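Local structure of glucose-6-phosphate isomerase (Plasmodium falciparum, 3QKI) at residues V103-N108 with R406-I411; R536-G541 with N547-W552. The protein probably interconverts alpha-D-glucose 6-phosphate and beta-D-fructose 6-phosphate, the isomerisation step shared by glycolysis and gluconeogenesis. All coordinates share one frame; numbering follows the deposited sequence.

Contact 1: residues V103-N108 with R406-I411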
# COMPACT_ATOMS: atom_id res chain seq x y z
N VAL A 103 17.90 -6.04 -26.01
CA VAL A 103 18.29 -6.53 -24.69
C VAL A 103 17.21 -7.37 -23.98
O VAL A 103 17.53 -8.13 -23.07
CB VAL A 103 18.93 -5.44 -23.79
CG1 VAL A 103 20.16 -4.84 -24.45
CG2 VAL A 103 17.92 -4.35 -23.42
N ASN A 104 15.93 -7.25 -24.43
CA ASN A 104 14.85 -8.06 -23.90
C ASN A 104 15.00 -9.35 -24.71
O ASN A 104 14.44 -9.49 -25.80
CB ASN A 104 13.50 -7.37 -24.12
CG ASN A 104 12.31 -8.16 -23.68
OD1 ASN A 104 12.39 -9.34 -23.32
ND2 ASN A 104 11.16 -7.54 -23.73
N MET A 105 15.83 -10.25 -24.19
CA MET A 105 16.26 -11.47 -24.89
C MET A 105 15.25 -12.62 -24.97
O MET A 105 15.45 -13.53 -25.76
CB MET A 105 17.67 -11.92 -24.40
CG MET A 105 17.89 -11.82 -22.86
SD MET A 105 16.99 -12.98 -21.79
CE MET A 105 17.61 -14.58 -22.41
N THR A 106 14.14 -12.57 -24.21
CA THR A 106 13.15 -13.63 -24.32
C THR A 106 12.07 -13.27 -25.33
O THR A 106 11.43 -14.16 -25.87
CB THR A 106 12.55 -14.04 -22.97
OG1 THR A 106 11.76 -12.96 -22.48
CG2 THR A 106 13.60 -14.48 -21.96
N GLU A 107 11.82 -11.98 -25.55
CA GLU A 107 10.82 -11.51 -26.50
C GLU A 107 11.51 -10.93 -27.75
O GLU A 107 10.82 -10.58 -28.70
CB GLU A 107 9.90 -10.47 -25.85
CG GLU A 107 9.03 -11.05 -24.74
CD GLU A 107 8.21 -10.04 -23.96
OE1 GLU A 107 8.78 -9.00 -23.56
OE2 GLU A 107 7.01 -10.30 -23.71
N ASN A 108 12.86 -10.88 -27.75
CA ASN A 108 13.71 -10.34 -28.82
C ASN A 108 13.28 -8.91 -29.17
O ASN A 108 12.88 -8.63 -30.29
CB ASN A 108 13.74 -11.26 -30.06
CG ASN A 108 14.94 -10.97 -30.93
OD1 ASN A 108 16.01 -10.58 -30.45
ND2 ASN A 108 14.78 -11.13 -32.23
N ARG A 406 19.85 -14.62 -17.65
CA ARG A 406 20.03 -14.20 -19.05
C ARG A 406 20.67 -15.29 -19.94
O ARG A 406 20.71 -15.13 -21.15
CB ARG A 406 20.73 -12.83 -19.16
CG ARG A 406 19.86 -11.67 -18.64
CD ARG A 406 20.53 -10.30 -18.74
NE ARG A 406 20.70 -9.90 -20.15
CZ ARG A 406 19.81 -9.19 -20.85
NH1 ARG A 406 18.68 -8.75 -20.29
NH2 ARG A 406 20.05 -8.91 -22.13
N ASN A 407 21.14 -16.38 -19.34
CA ASN A 407 21.70 -17.56 -20.01
C ASN A 407 20.67 -18.69 -20.02
O ASN A 407 21.02 -19.82 -20.34
CB ASN A 407 22.99 -18.01 -19.31
CG ASN A 407 24.10 -16.97 -19.32
OD1 ASN A 407 24.31 -16.27 -20.32
ND2 ASN A 407 24.83 -16.85 -18.20
N ASN A 408 19.41 -18.37 -19.67
CA ASN A 408 18.25 -19.28 -19.66
C ASN A 408 18.34 -20.40 -18.65
O ASN A 408 17.59 -21.39 -18.75
CB ASN A 408 17.93 -19.81 -21.09
CG ASN A 408 17.91 -18.71 -22.10
OD1 ASN A 408 17.17 -17.73 -21.97
ND2 ASN A 408 18.74 -18.82 -23.09
N GLN A 409 19.18 -20.22 -17.63
CA GLN A 409 19.38 -21.19 -16.57
C GLN A 409 18.48 -20.87 -15.39
O GLN A 409 18.49 -19.73 -14.91
CB GLN A 409 20.86 -21.22 -16.11
CG GLN A 409 21.87 -21.57 -17.21
CD GLN A 409 21.47 -22.80 -18.02
OE1 GLN A 409 21.20 -23.89 -17.47
NE2 GLN A 409 21.36 -22.62 -19.33
N PRO A 410 17.68 -21.84 -14.89
CA PRO A 410 16.88 -21.59 -13.68
C PRO A 410 17.86 -21.26 -12.56
O PRO A 410 18.94 -21.84 -12.49
CB PRO A 410 16.16 -22.92 -13.45
CG PRO A 410 16.19 -23.59 -14.77
CD PRO A 410 17.52 -23.25 -15.33
N ILE A 411 17.54 -20.22 -11.77
CA ILE A 411 18.45 -19.77 -10.72
C ILE A 411 17.82 -19.89 -9.36
O ILE A 411 16.60 -19.98 -9.25
CB ILE A 411 19.14 -18.40 -11.01
CG1 ILE A 411 18.14 -17.29 -11.38
CG2 ILE A 411 20.21 -18.53 -12.10
CD1 ILE A 411 17.63 -16.55 -10.23
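Arg-406 reaches across to the backbone of Val-103, and this supplies the polar part of the contact. Its NH2 donates to Val-103 O at 2.8 Å, on a lone pair and in the carbonyl plane. The N-H...O angle is 146°, so the bond is moderately bent. NH1 adds a weak second bond to Val-103 O at 3.1 Å. One carbonyl oxygen is thus shared by the two terminal nitrogens, which should restrict rotation of the guanidinium. The arginine chain runs extended through chi2 and then bends at chi3 (68°), which turns the planar group onto that oxygen.

The apolar part belongs to Met-105. CG lies over one guanidinium face, toward the rim, 3.7 Å from Arg-406 NH2. Bends at chi2 and chi3 then carry CE to the backbone, 3.4 Å from Arg-406 O. It also touches the amide oxygen of Asn-408, with CE 3.2 Å from OD1. That OD1 is hydrogen-bonded to His-504 of the second subunit, which also packs on Met-105.

Within 103-108, Asn-104 ND2 donates to Glu-107 OE1 at 2.8 Å, a nearly straight bond that ties the loop to itself. Asn-104 is the centre of an inverse gamma turn. This is loop-to-loop packing at the dimer interface, away from the substrate site. It joins the loop after helix 90-99 to the loop after helix 388-400.

Contact 2: residues R536-G541 with N547-W552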
# COMPACT_ATOMS: atom_id res chain seq x y z
N ARG A 536 17.60 2.59 -11.69
CA ARG A 536 18.00 1.67 -10.63
C ARG A 536 17.55 0.25 -10.94
O ARG A 536 18.35 -0.67 -10.79
CB ARG A 536 17.46 2.14 -9.26
CG ARG A 536 17.77 1.23 -8.07
CD ARG A 536 16.57 0.35 -7.76
NE ARG A 536 16.68 -0.38 -6.49
CZ ARG A 536 16.33 0.11 -5.31
NH1 ARG A 536 15.90 1.36 -5.20
NH2 ARG A 536 16.43 -0.64 -4.22
N ILE A 537 16.27 0.07 -11.38
CA ILE A 537 15.73 -1.25 -11.72
C ILE A 537 16.43 -1.89 -12.92
O ILE A 537 16.76 -3.08 -12.86
CB ILE A 537 14.18 -1.22 -11.79
CG1 ILE A 537 13.59 -1.13 -10.35
CG2 ILE A 537 13.60 -2.39 -12.55
CD1 ILE A 537 14.19 -2.17 -9.25
N VAL A 538 16.71 -1.10 -13.95
CA VAL A 538 17.43 -1.56 -15.13
C VAL A 538 18.86 -2.02 -14.72
O VAL A 538 19.27 -3.12 -15.09
CB VAL A 538 17.44 -0.49 -16.26
CG1 VAL A 538 18.50 -0.79 -17.31
CG2 VAL A 538 16.06 -0.35 -16.89
N ALA A 539 19.57 -1.22 -13.90
CA ALA A 539 20.91 -1.56 -13.42
C ALA A 539 20.87 -2.82 -12.58
O ALA A 539 21.71 -3.70 -12.75
CB ALA A 539 21.50 -0.41 -12.61
N GLU A 540 19.85 -2.94 -11.71
CA GLU A 540 19.73 -4.08 -10.83
C GLU A 540 19.46 -5.40 -11.55
O GLU A 540 19.98 -6.44 -11.13
CB GLU A 540 18.75 -3.79 -9.68
CG GLU A 540 19.03 -4.65 -8.47
CD GLU A 540 18.31 -4.25 -7.20
OE1 GLU A 540 17.61 -3.21 -7.19
OE2 GLU A 540 18.47 -4.98 -6.19
N GLY A 541 18.67 -5.37 -12.63
CA GLY A 541 18.37 -6.56 -13.42
C GLY A 541 19.64 -7.12 -14.03
O GLY A 541 19.85 -8.34 -14.01
N ASN A 547 16.30 -10.99 -16.92
CA ASN A 547 15.67 -10.16 -17.94
C ASN A 547 14.59 -9.29 -17.24
O ASN A 547 13.55 -9.80 -16.84
CB ASN A 547 15.09 -11.00 -19.08
CG ASN A 547 14.45 -10.17 -20.19
OD1 ASN A 547 14.64 -8.97 -20.28
ND2 ASN A 547 13.71 -10.81 -21.06
N SER A 548 14.86 -7.99 -17.08
CA SER A 548 13.96 -7.03 -16.40
C SER A 548 12.76 -6.66 -17.26
O SER A 548 11.88 -5.95 -16.80
CB SER A 548 14.72 -5.73 -16.13
OG SER A 548 15.74 -5.86 -15.17
N PHE A 549 12.78 -7.06 -18.53
CA PHE A 549 11.88 -6.57 -19.53
C PHE A 549 10.72 -7.42 -19.98
O PHE A 549 9.87 -6.91 -20.70
CB PHE A 549 12.73 -6.01 -20.71
CG PHE A 549 13.86 -5.15 -20.20
CD1 PHE A 549 15.18 -5.57 -20.30
CD2 PHE A 549 13.60 -3.94 -19.56
CE1 PHE A 549 16.22 -4.76 -19.84
CE2 PHE A 549 14.64 -3.15 -19.07
CZ PHE A 549 15.95 -3.56 -19.22
N ASP A 550 10.64 -8.67 -19.53
CA ASP A 550 9.55 -9.54 -19.89
C ASP A 550 8.66 -9.75 -18.66
O ASP A 550 8.91 -9.18 -17.59
CB ASP A 550 10.11 -10.88 -20.43
CG ASP A 550 11.02 -11.67 -19.49
OD1 ASP A 550 11.04 -11.37 -18.27
OD2 ASP A 550 11.70 -12.60 -19.96
N GLN A 551 7.59 -10.54 -18.81
CA GLN A 551 6.67 -10.82 -17.70
C GLN A 551 5.88 -12.09 -18.01
O GLN A 551 4.66 -12.08 -18.04
CB GLN A 551 5.77 -9.61 -17.31
CG GLN A 551 4.92 -8.98 -18.44
CD GLN A 551 5.76 -8.25 -19.48
OE1 GLN A 551 6.64 -7.44 -19.16
NE2 GLN A 551 5.54 -8.55 -20.76
N TRP A 552 6.60 -13.20 -18.24
CA TRP A 552 5.98 -14.50 -18.57
C TRP A 552 5.13 -15.07 -17.44
O TRP A 552 4.26 -15.90 -17.70
CB TRP A 552 7.04 -15.51 -19.00
CG TRP A 552 7.75 -15.10 -20.26
CD1 TRP A 552 9.04 -14.69 -20.38
CD2 TRP A 552 7.17 -15.02 -21.56
NE1 TRP A 552 9.32 -14.39 -21.69
CE2 TRP A 552 8.19 -14.59 -22.44
CE3 TRP A 552 5.89 -15.27 -22.08
CZ2 TRP A 552 7.97 -14.43 -23.82
CZ3 TRP A 552 5.67 -15.11 -23.45
CH2 TRP A 552 6.71 -14.71 -24.30
O HOH W 1 17.98 -4.94 -16.67
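Gly-541 and Ser-548 make the closest backbone approach, with their CA atoms 5.3 Å apart. Residues 536-541 are helical, part of helix 523-543. Residues 547-552 form the irregular loop that follows it and leads to helix 555-573. Gly-541 has no side chain, so the serine hydroxyl fits against the helix backbone, with Ser-548 OG 3.2 Å from Gly-541 CA.

No direct hydrogen bond crosses the contact. Instead one water donates to Val-538 O at 2.7 Å and to Ser-548 OG at 2.8 Å. The same hydroxyl is hydrogen-bonded to Asn-400 OD1. The loop is shaped by an Asx turn, in which Phe-549 N donates to Asn-547 OD1 from well above the carbonyl plane.

The side chains of Val-538 and Phe-549 cross at about a right angle. Val-538 CG2 abuts the ring edge in its plane, 3.8 Å from Phe-549 CE2. One face of the ring lies over Ser-548 CB. Along the helix, Arg-536 NE forms a salt bridge with Glu-540 OE1 at 3.1 Å, and OE1 lies in the guanidinium plane. Arg-536 has a second acidic partner in Glu-444. The side chain of Ile-537 packs on helix 388-400, about 8 Å from that of Glu-398, which binds fructose 6-phosphate (absent here).

How the contacts relate
Contact 2 is buried in the chain interior, while contact 1 lies farther out and is only partly buried. Their chemistry differs: contact 1 uses a charged guanidinium on a carbonyl, contact 2 a water bridge and a valine against a phenylalanine ring edge. The two are joined directly, because loop 103-108 also packs on loop 547-552. Thr-106 OG1 is probably hydrogen-bonded to Asp-550 OD2 (a short 2.5 Å) and to Trp-552 NE1 (2.9 Å), and Asn-104 OD1 bonds Asn-547 ND2. Both contacts reach the second subunit, contact 1 through Met-105, Thr-106, Asn-408 and Pro-410, contact 2 through the far end of its loop, where Trp-552 makes a cation-pi contact with Lys-505 of that subunit.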